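Local coordinates for DR2417 (PDB 4XWW), which degrades RNA from the 5' end as a metal-dependent exonuclease of the metallo-beta-lactamase superfamily, with zinc in its active site, and probably takes part in rRNA maturation, at residues 104-109 / 130-135; 142-147 / 161-166; 78-83 / 98-103; 108-113 / 154-159. All blocks are in the same frame, centred on the assembly; numbering follows the deposited sequence.

Contact 1 (104-109 / 130-135); sequences PVYGLP and REVTYG
Tyr106 and Arg130 both set CG beside the backbone N, anti to the carbonyl carbon (chi1 -65° and -61°), and the arginine then runs extended to NE, so the two side chains lie alongside each other on one face of the sheet and end together. There NH1 of Arg130 donates to OH of Tyr106 at 2.8 Å. The bond is bent, 132° at the hydrogen, with the hydroxyl tilted out of the guanidinium plane and the phenol ring almost perpendicular to it. Pro104 lies over one guanidinium face, its CB 3.6 Å from CZ of Arg130, while NH2 makes a salt bridge to Asp128; ring packing and charge together limit how the group can turn. Beneath these side chains runs the parallel pairing of a beta-alpha-beta unit: strand 104-107, helix 109-122, then strand 128-131, an outermost strand of this sheet in the metallo-beta-lactamase fold. Arg130 N donates to Val105 O (2.7 Å), Gly107 N to Arg130 O (3.2 Å) and Val132 N to Gly107 O (3.0 Å). Val132 CG1 meets Tyr106 CD1 at 3.8 Å, and Phe148 and Val138 of the second sheet touch both residues. Past the paired strands, Leu108 reaches across to Tyr134 and sets CD2 over its ring face, 3.7 Å from the ring centroid, in a CH-pi contact. On the other face of the sheet from Tyr106, the extended chain of Glu131 crosses Pro109, bringing its carboxylate carbon CD 3.6 Å from the proline CG.

Contact 2 (142-147 / 161-166); sequences QSFVAE and YILKTP
Strands 144-147 and 161-165 run antiparallel, their axes 4.6 Å apart at closest and 162° between directions, with Val145-Lys164 and Glu147-Ile162 as hydrogen-bonded pairs on either side of the non-hydrogen-bonded pair Ala146-Leu163. They are the two arms of a beta hairpin in the second sheet of the metallo-beta-lactamase sandwich. Its four backbone bonds are nearly straight; Lys164 N to Val145 O, at 2.7 Å, points nearly along the C=O axis. Ala146 and Leu163 face inward, toward the first sheet. Leu163 CD1 packs on Ala146 CB at 4.0 Å, and Leu163 CD2 lies 3.8 Å from Phe144 CD1; Phe37 and Val44 of the opposing strands cover this cluster. The other face, which also holds Val145 and Ile162, carries a salt bridge. Lys164, extended beyond CG, slants across to Glu147, whose CG stands anti to the backbone N (chi1 -175°) and whose chain is also stretched out. Lys164 NZ bridges to Glu147 OE1 at 2.8 Å, coming in on the anti side of that oxygen and 25° out of the carboxylate plane. Each charge has a second partner: Arg194 also bridges to Glu147 OE1, and Glu137 to Lys164 NZ; the two cations would be expected to offset the charge of the buried Glu147 carboxylate. At the open end of the hairpin, Pro166 tucks its CD against Ser143 O, 3.1 Å away.

Contact 3 (78-83 / 98-103); sequences KGWILT and ARLPRV
Segment 78-83, on strand 77-82, and the irregular segment 98-103 meet nearly at right angles, the directions of 78-80 and 100-103 differing by 94°, and the backbones come nearest at Gly79 and Val103, with CA atoms 5.2 Å apart. No hydrogen bond crosses between them; the contact is apolar and centres on the indole of Trp80. Its six-membered ring points its rim at the loop. Leu100, approaching at about a right angle, puts CD1 in the ring plane 3.8 Å from CH2 of Trp80, and Val103 puts CG2 in the same plane, 3.9 Å from CE3 of Trp80. The tryptophan chi1 of -127° departs well from a staggered value and swings the indole out toward these two methyls. Val103 seats CG2 between its backbone N and carbonyl carbon, where that one methyl serves both the indole edge and the CA of Gly79, 4.0 Å off. The polar edge of the indole is occupied elsewhere: NE1 donates to Asp47 O, which fixes how the ring is turned. Phe97 of helix 93-97 meets Trp80 edge-to-face, and Ile96 of the same helix touches it too. Leu70 of helix 68-72 packs on both Trp80 and Leu100. Just past Val103 the chain enters strand 104-107, which pairs with 77-82 through backbone bonds of Trp80 to Pro104 and Tyr106, while strand 42-46 flanks 77-82 on its other side.

Contact 4 (108-113 / 154-159); sequences LPLTLA and SIPDNA
The N-terminal turn of helix 109-122 is held against the loop that follows the zinc ligand His153, chiefly by Asp157 and Leu110. OD2 of Asp157 accepts the backbone N-H of Leu110 at 2.8 Å through its anti lone pair, in a bond that is nearly straight (164°). The carboxylate thus sits at the positive end of the helix dipole, which would be expected to stabilise its negative charge; His285 adds a weak hydrogen bond to the same oxygen. Asp157 has a left-handed backbone conformation (phi 60°), and its CB packs against that of Leu108. Thr111, with OG1 beside its backbone N (chi1 -55°), turns its hydroxyl toward two waters. One lies 2.7 Å from Thr111 OG1 and accepts from Leu108 N at 2.9 Å, with a weak third bond to Asp157 O. The other is 2.8 Å from Thr111 OG1 and donates to Pro156 O, also at 2.8 Å; the two waters thus bridge helix and loop through Thr111 OG1. Apolar groups border them: Leu110 CD2 rests 3.8 Å from Pro156 CD and 3.9 Å from Ile155 CG1, and Leu108 CD1 meets Ala159 CB at 3.8 Å. The side chain of Ile155 lies close to His84 and His86, and Asn158, fixed by the carbonyls of Met151 and Asp175, touches His84 and His153. Ser154 binds UMP in a structure of this protein. This is second-shell packing behind the HxHxDH zinc site of the metallo-beta-lactamase superfamily.

Contacts 1 and 3 belong to one sheet, where strand 104-107 bonds to 77-82 along one edge and to 128-131 along the other; contact 2 lies in the facing sheet, and Ala146 meets Ile81 in the interior between them. Contact 4 starts where contact 1 leaves off, at Leu108 and Pro109, and ties to contact 3 through a probable bond from Ala159 N to Thr83 O. Contacts 3 and 4 are buried, the first purely apolar and the second a polar, water-bridged seam beside the zinc site. Contacts 1 and 2, partly exposed, rest on strand pairing: in contact 2 the salt bridge lies away from the apolar interior, whereas contact 1 has Arg130 on one face and Glu131 on the other.

Contact 1 (104-109 / 130-135)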
# COMPACT_ATOMS: atom_id res chain seq x y z
N PRO A 104 3.29 -6.74 39.99
CA PRO A 104 2.90 -5.33 39.94
C PRO A 104 3.09 -4.69 38.55
O PRO A 104 4.10 -4.92 37.87
CB PRO A 104 3.82 -4.68 40.99
CG PRO A 104 4.15 -5.81 41.95
CD PRO A 104 4.29 -7.00 41.04
N VAL A 105 2.07 -3.94 38.13
CA VAL A 105 2.05 -3.28 36.83
C VAL A 105 1.87 -1.78 37.01
O VAL A 105 0.83 -1.32 37.47
CB VAL A 105 0.91 -3.84 35.95
CG1 VAL A 105 0.89 -3.19 34.58
CG2 VAL A 105 1.02 -5.37 35.83
N TYR A 106 2.90 -1.01 36.64
CA TYR A 106 2.91 0.43 36.88
C TYR A 106 2.61 1.26 35.64
O TYR A 106 3.13 0.99 34.56
CB TYR A 106 4.28 0.85 37.42
CG TYR A 106 4.56 0.26 38.79
CD1 TYR A 106 4.17 0.92 39.95
CD2 TYR A 106 5.19 -0.97 38.91
CE1 TYR A 106 4.42 0.36 41.20
CE2 TYR A 106 5.44 -1.53 40.16
CZ TYR A 106 5.05 -0.86 41.30
OH TYR A 106 5.30 -1.42 42.54
N GLY A 107 1.77 2.28 35.80
CA GLY A 107 1.55 3.19 34.68
C GLY A 107 0.77 4.43 35.07
O GLY A 107 0.23 4.51 36.16
N LEU A 108 0.69 5.40 34.15
CA LEU A 108 -0.06 6.63 34.45
C LEU A 108 -1.58 6.44 34.28
O LEU A 108 -2.00 5.43 33.71
CB LEU A 108 0.48 7.77 33.58
CG LEU A 108 1.75 8.35 34.22
CD1 LEU A 108 2.99 7.75 33.61
CD2 LEU A 108 1.77 9.88 34.15
N PRO A 109 -2.40 7.37 34.80
CA PRO A 109 -3.84 7.06 34.90
C PRO A 109 -4.56 6.71 33.59
O PRO A 109 -5.36 5.77 33.62
CB PRO A 109 -4.42 8.35 35.50
CG PRO A 109 -3.31 8.94 36.25
CD PRO A 109 -2.08 8.64 35.46
N ARG A 130 -0.99 -0.48 39.33
CA ARG A 130 -0.54 0.53 40.27
C ARG A 130 -0.25 1.86 39.59
O ARG A 130 0.64 1.97 38.75
CB ARG A 130 0.70 0.04 41.01
CG ARG A 130 0.46 -1.21 41.81
CD ARG A 130 1.74 -1.70 42.43
NE ARG A 130 1.52 -2.94 43.17
CZ ARG A 130 2.39 -3.45 44.03
NH1 ARG A 130 3.53 -2.83 44.27
NH2 ARG A 130 2.11 -4.59 44.64
N GLU A 131 -0.99 2.87 39.99
CA GLU A 131 -0.87 4.19 39.38
C GLU A 131 0.40 4.92 39.81
O GLU A 131 0.75 4.95 41.00
CB GLU A 131 -2.10 5.03 39.73
CG GLU A 131 -2.14 6.37 39.04
CD GLU A 131 -3.38 7.16 39.39
OE1 GLU A 131 -4.50 6.66 39.13
OE2 GLU A 131 -3.24 8.27 39.93
N VAL A 132 1.07 5.53 38.83
CA VAL A 132 2.16 6.45 39.12
C VAL A 132 1.87 7.80 38.49
O VAL A 132 0.91 7.97 37.75
CB VAL A 132 3.52 5.92 38.61
CG1 VAL A 132 3.94 4.67 39.36
CG2 VAL A 132 3.49 5.68 37.09
N THR A 133 2.72 8.77 38.78
CA THR A 133 2.70 10.00 37.99
C THR A 133 4.13 10.44 37.76
O THR A 133 5.06 9.82 38.25
CB THR A 133 1.90 11.10 38.67
OG1 THR A 133 1.72 12.19 37.74
CG2 THR A 133 2.63 11.59 39.91
N TYR A 134 4.31 11.49 36.96
CA TYR A 134 5.65 11.94 36.62
C TYR A 134 6.45 12.25 37.88
O TYR A 134 5.94 12.91 38.80
CB TYR A 134 5.60 13.16 35.72
CG TYR A 134 4.76 12.93 34.50
CD1 TYR A 134 5.08 11.92 33.59
CD2 TYR A 134 3.65 13.71 34.25
CE1 TYR A 134 4.31 11.70 32.47
CE2 TYR A 134 2.88 13.50 33.13
CZ TYR A 134 3.22 12.50 32.24
OH TYR A 134 2.45 12.28 31.14
N GLY A 135 7.67 11.73 37.92
CA GLY A 135 8.57 11.96 39.04
C GLY A 135 8.61 10.83 40.04
O GLY A 135 9.53 10.75 40.86

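Contact 2 (142-147 / 161-166)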
# COMPACT_ATOMS: atom_id res chain seq x y z
N GLN A 142 15.75 -6.12 44.16
CA GLN A 142 16.94 -5.48 44.72
C GLN A 142 17.70 -4.59 43.75
O GLN A 142 18.40 -3.67 44.18
CB GLN A 142 17.91 -6.55 45.23
CG GLN A 142 17.27 -7.63 46.06
CD GLN A 142 16.60 -7.07 47.29
OE1 GLN A 142 17.25 -6.48 48.15
NE2 GLN A 142 15.28 -7.23 47.38
N SER A 143 17.57 -4.87 42.44
CA SER A 143 18.51 -4.36 41.45
C SER A 143 18.00 -3.19 40.62
O SER A 143 18.79 -2.52 39.96
CB SER A 143 18.93 -5.50 40.50
OG SER A 143 19.63 -6.52 41.18
N PHE A 144 16.69 -2.96 40.64
CA PHE A 144 16.07 -2.00 39.73
C PHE A 144 15.26 -0.92 40.44
O PHE A 144 14.44 -1.21 41.31
CB PHE A 144 15.13 -2.73 38.76
CG PHE A 144 15.82 -3.65 37.81
CD1 PHE A 144 16.50 -3.15 36.71
CD2 PHE A 144 15.74 -5.02 37.98
CE1 PHE A 144 17.11 -4.00 35.82
CE2 PHE A 144 16.35 -5.88 37.08
CZ PHE A 144 17.04 -5.37 36.00
N VAL A 145 15.49 0.33 40.02
CA VAL A 145 14.59 1.43 40.35
C VAL A 145 14.24 2.20 39.08
O VAL A 145 15.14 2.54 38.29
CB VAL A 145 15.21 2.38 41.38
CG1 VAL A 145 14.30 3.58 41.61
CG2 VAL A 145 15.49 1.64 42.69
N ALA A 146 12.95 2.44 38.86
CA ALA A 146 12.50 3.16 37.67
C ALA A 146 11.90 4.51 38.04
O ALA A 146 11.05 4.58 38.93
CB ALA A 146 11.49 2.32 36.89
N GLU A 147 12.33 5.56 37.34
CA GLU A 147 11.83 6.91 37.55
C GLU A 147 11.11 7.41 36.30
O GLU A 147 11.71 7.46 35.22
CB GLU A 147 12.98 7.86 37.90
CG GLU A 147 12.49 9.27 38.25
CD GLU A 147 13.61 10.27 38.52
OE1 GLU A 147 14.77 9.84 38.69
OE2 GLU A 147 13.33 11.48 38.53
N TYR A 161 11.29 6.84 30.94
CA TYR A 161 11.74 6.48 32.28
C TYR A 161 13.25 6.33 32.33
O TYR A 161 13.92 6.08 31.33
CB TYR A 161 11.07 5.17 32.77
CG TYR A 161 11.38 3.99 31.89
CD1 TYR A 161 10.60 3.71 30.78
CD2 TYR A 161 12.48 3.17 32.14
CE1 TYR A 161 10.90 2.65 29.94
CE2 TYR A 161 12.79 2.12 31.31
CZ TYR A 161 11.99 1.85 30.22
OH TYR A 161 12.30 0.81 29.39
N ILE A 162 13.79 6.50 33.53
CA ILE A 162 15.17 6.16 33.81
C ILE A 162 15.19 4.91 34.67
O ILE A 162 14.61 4.87 35.76
CB ILE A 162 15.90 7.31 34.52
CG1 ILE A 162 15.82 8.55 33.62
CG2 ILE A 162 17.34 6.89 34.84
CD1 ILE A 162 16.34 9.83 34.19
N LEU A 163 15.82 3.87 34.13
CA LEU A 163 15.99 2.62 34.85
C LEU A 163 17.37 2.58 35.46
O LEU A 163 18.38 2.51 34.76
CB LEU A 163 15.78 1.43 33.91
CG LEU A 163 15.70 0.07 34.60
CD1 LEU A 163 14.44 -0.00 35.45
CD2 LEU A 163 15.76 -1.07 33.60
N LYS A 164 17.41 2.63 36.79
CA LYS A 164 18.66 2.68 37.53
C LYS A 164 19.02 1.27 37.93
O LYS A 164 18.23 0.58 38.55
CB LYS A 164 18.52 3.62 38.73
CG LYS A 164 17.98 5.01 38.32
CD LYS A 164 17.47 5.84 39.49
CE LYS A 164 16.77 7.09 38.97
NZ LYS A 164 16.34 8.03 40.06
N THR A 165 20.19 0.83 37.50
CA THR A 165 20.60 -0.57 37.65
C THR A 165 21.98 -0.61 38.30
O THR A 165 22.64 0.42 38.40
CB THR A 165 20.64 -1.30 36.30
OG1 THR A 165 21.89 -1.04 35.65
CG2 THR A 165 19.48 -0.86 35.39
N PRO A 166 22.44 -1.81 38.73
CA PRO A 166 23.79 -1.88 39.30
C PRO A 166 24.94 -1.49 38.36
O PRO A 166 26.04 -1.21 38.83
CB PRO A 166 23.92 -3.36 39.69
CG PRO A 166 22.53 -3.81 39.90
CD PRO A 166 21.69 -3.07 38.92

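Contact 3 (78-83 / 98-103)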
# COMPACT_ATOMS: atom_id res chain seq x y z
N LYS A 78 9.71 -9.30 38.23
CA LYS A 78 9.43 -8.50 39.42
C LYS A 78 8.29 -7.53 39.17
O LYS A 78 7.64 -7.07 40.11
CB LYS A 78 10.68 -7.75 39.87
CG LYS A 78 11.77 -8.65 40.38
CD LYS A 78 11.25 -9.49 41.55
CE LYS A 78 12.11 -10.71 41.74
NZ LYS A 78 11.58 -11.61 42.82
N GLY A 79 8.05 -7.21 37.90
CA GLY A 79 7.01 -6.26 37.58
C GLY A 79 7.06 -5.69 36.19
O GLY A 79 7.93 -6.05 35.38
N TRP A 80 6.14 -4.78 35.92
CA TRP A 80 5.92 -4.23 34.61
C TRP A 80 5.87 -2.71 34.66
O TRP A 80 5.35 -2.13 35.63
CB TRP A 80 4.60 -4.77 34.04
CG TRP A 80 4.70 -5.41 32.67
CD1 TRP A 80 4.78 -4.77 31.46
CD2 TRP A 80 4.70 -6.81 32.38
NE1 TRP A 80 4.84 -5.69 30.44
CE2 TRP A 80 4.78 -6.95 30.97
CE3 TRP A 80 4.63 -7.97 33.16
CZ2 TRP A 80 4.81 -8.19 30.34
CZ3 TRP A 80 4.65 -9.20 32.53
CH2 TRP A 80 4.74 -9.30 31.13
N ILE A 81 6.40 -2.09 33.62
CA ILE A 81 6.27 -0.66 33.35
C ILE A 81 5.43 -0.48 32.08
O ILE A 81 5.73 -1.11 31.06
CB ILE A 81 7.64 -0.00 33.13
CG1 ILE A 81 8.48 -0.06 34.41
CG2 ILE A 81 7.50 1.44 32.65
CD1 ILE A 81 9.90 0.32 34.16
N LEU A 82 4.39 0.35 32.15
CA LEU A 82 3.59 0.67 30.96
C LEU A 82 3.76 2.15 30.62
O LEU A 82 3.33 3.01 31.39
CB LEU A 82 2.10 0.34 31.20
CG LEU A 82 1.78 -1.08 31.63
CD1 LEU A 82 0.26 -1.27 31.66
CD2 LEU A 82 2.41 -2.05 30.64
N THR A 83 4.36 2.44 29.46
CA THR A 83 4.75 3.82 29.15
C THR A 83 3.58 4.70 28.67
O THR A 83 3.58 5.90 28.93
CB THR A 83 5.87 3.90 28.08
OG1 THR A 83 5.45 3.29 26.85
CG2 THR A 83 7.16 3.20 28.59
N ALA A 98 -2.46 -13.24 30.86
CA ALA A 98 -3.22 -14.47 31.14
C ALA A 98 -2.31 -15.68 31.34
O ALA A 98 -2.69 -16.65 31.99
CB ALA A 98 -4.22 -14.75 30.02
N ARG A 99 -1.10 -15.61 30.79
CA ARG A 99 -0.19 -16.75 30.83
C ARG A 99 0.93 -16.62 31.87
O ARG A 99 1.76 -17.52 32.01
CB ARG A 99 0.42 -16.97 29.44
CG ARG A 99 -0.62 -17.17 28.34
CD ARG A 99 -0.01 -17.85 27.13
NE ARG A 99 0.55 -19.15 27.48
CZ ARG A 99 1.32 -19.88 26.68
NH1 ARG A 99 1.64 -19.44 25.47
NH2 ARG A 99 1.79 -21.05 27.10
N LEU A 100 0.94 -15.52 32.62
CA LEU A 100 2.01 -15.26 33.59
C LEU A 100 1.50 -14.97 35.01
O LEU A 100 0.32 -14.68 35.20
CB LEU A 100 2.87 -14.08 33.09
CG LEU A 100 3.70 -14.34 31.82
CD1 LEU A 100 4.29 -13.04 31.29
CD2 LEU A 100 4.80 -15.37 32.07
N PRO A 101 2.39 -15.08 36.01
CA PRO A 101 2.01 -14.74 37.39
C PRO A 101 1.52 -13.30 37.53
O PRO A 101 1.94 -12.43 36.76
CB PRO A 101 3.32 -14.91 38.16
CG PRO A 101 4.07 -15.93 37.39
CD PRO A 101 3.76 -15.62 35.96
N ARG A 102 0.64 -13.05 38.49
CA ARG A 102 0.24 -11.68 38.79
C ARG A 102 1.41 -10.95 39.44
O ARG A 102 1.92 -11.37 40.47
CB ARG A 102 -0.99 -11.65 39.68
CG ARG A 102 -2.23 -12.25 39.04
CD ARG A 102 -2.52 -11.61 37.68
NE ARG A 102 -3.82 -12.00 37.17
CZ ARG A 102 -4.02 -12.98 36.29
NH1 ARG A 102 -2.98 -13.68 35.83
NH2 ARG A 102 -5.24 -13.26 35.88
N VAL A 103 1.85 -9.87 38.81
CA VAL A 103 2.98 -9.06 39.27
C VAL A 103 2.56 -7.59 39.26
O VAL A 103 1.58 -7.23 38.59
CB VAL A 103 4.24 -9.27 38.38
CG1 VAL A 103 4.67 -10.73 38.39
CG2 VAL A 103 3.99 -8.78 36.93

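Contact 4 (108-113 / 154-159)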
# COMPACT_ATOMS: atom_id res chain seq x y z
N LEU A 108 0.69 5.40 34.15
CA LEU A 108 -0.06 6.63 34.45
C LEU A 108 -1.58 6.44 34.28
O LEU A 108 -2.00 5.43 33.71
CB LEU A 108 0.48 7.77 33.58
CG LEU A 108 1.75 8.35 34.22
CD1 LEU A 108 2.99 7.75 33.61
CD2 LEU A 108 1.77 9.88 34.15
N PRO A 109 -2.40 7.37 34.80
CA PRO A 109 -3.84 7.06 34.90
C PRO A 109 -4.56 6.71 33.59
O PRO A 109 -5.36 5.77 33.62
CB PRO A 109 -4.42 8.35 35.50
CG PRO A 109 -3.31 8.94 36.25
CD PRO A 109 -2.08 8.64 35.46
N LEU A 110 -4.35 7.43 32.49
CA LEU A 110 -5.06 7.08 31.26
C LEU A 110 -4.60 5.70 30.78
O LEU A 110 -5.41 4.88 30.33
CB LEU A 110 -4.84 8.13 30.15
CG LEU A 110 -5.50 7.81 28.80
CD1 LEU A 110 -7.04 7.67 28.96
CD2 LEU A 110 -5.14 8.90 27.80
N THR A 111 -3.30 5.44 30.91
CA THR A 111 -2.75 4.14 30.53
C THR A 111 -3.46 3.03 31.28
O THR A 111 -3.97 2.08 30.69
CB THR A 111 -1.24 4.08 30.81
OG1 THR A 111 -0.59 5.18 30.14
CG2 THR A 111 -0.65 2.77 30.29
N LEU A 112 -3.57 3.16 32.60
CA LEU A 112 -4.23 2.12 33.38
C LEU A 112 -5.72 2.03 33.09
O LEU A 112 -6.30 0.94 33.14
CB LEU A 112 -3.99 2.34 34.89
CG LEU A 112 -2.51 2.32 35.32
CD1 LEU A 112 -2.40 2.34 36.86
CD2 LEU A 112 -1.82 1.08 34.81
N ALA A 113 -6.37 3.16 32.83
CA ALA A 113 -7.80 3.12 32.55
C ALA A 113 -8.06 2.31 31.27
O ALA A 113 -8.98 1.48 31.22
CB ALA A 113 -8.36 4.53 32.42
N SER A 154 1.29 11.61 21.13
CA SER A 154 -0.02 11.80 20.51
C SER A 154 -1.14 11.23 21.38
O SER A 154 -2.30 11.14 20.93
CB SER A 154 -0.02 11.12 19.15
OG SER A 154 0.59 9.85 19.28
N ILE A 155 -0.79 10.81 22.60
CA ILE A 155 -1.77 10.39 23.61
C ILE A 155 -1.29 10.96 24.96
O ILE A 155 -0.09 11.09 25.17
CB ILE A 155 -1.92 8.84 23.66
CG1 ILE A 155 -3.16 8.41 24.47
CG2 ILE A 155 -0.66 8.17 24.25
CD1 ILE A 155 -3.41 6.90 24.49
N PRO A 156 -2.22 11.36 25.85
CA PRO A 156 -1.81 11.85 27.18
C PRO A 156 -1.19 10.76 28.07
O PRO A 156 -1.30 9.56 27.74
CB PRO A 156 -3.13 12.34 27.80
CG PRO A 156 -4.02 12.61 26.64
CD PRO A 156 -3.65 11.60 25.59
N ASP A 157 -0.56 11.18 29.16
CA ASP A 157 -0.05 10.27 30.18
C ASP A 157 0.99 9.34 29.56
O ASP A 157 0.99 8.13 29.80
CB ASP A 157 -1.18 9.48 30.83
CG ASP A 157 -1.88 10.26 31.95
OD1 ASP A 157 -1.35 11.31 32.39
OD2 ASP A 157 -2.96 9.81 32.38
N ASN A 158 1.84 9.94 28.74
CA ASN A 158 2.95 9.26 28.08
C ASN A 158 4.25 9.52 28.81
O ASN A 158 4.60 10.66 29.10
CB ASN A 158 3.07 9.76 26.64
CG ASN A 158 4.16 9.06 25.89
OD1 ASN A 158 4.00 7.93 25.47
ND2 ASN A 158 5.29 9.75 25.71
N ALA A 159 4.97 8.45 29.14
CA ALA A 159 6.19 8.61 29.92
C ALA A 159 7.39 8.05 29.22
O ALA A 159 7.31 7.07 28.48
CB ALA A 159 6.05 7.95 31.30
O HOH W 1 1.79 5.27 31.44
O HOH W 2 -1.48 6.78 27.98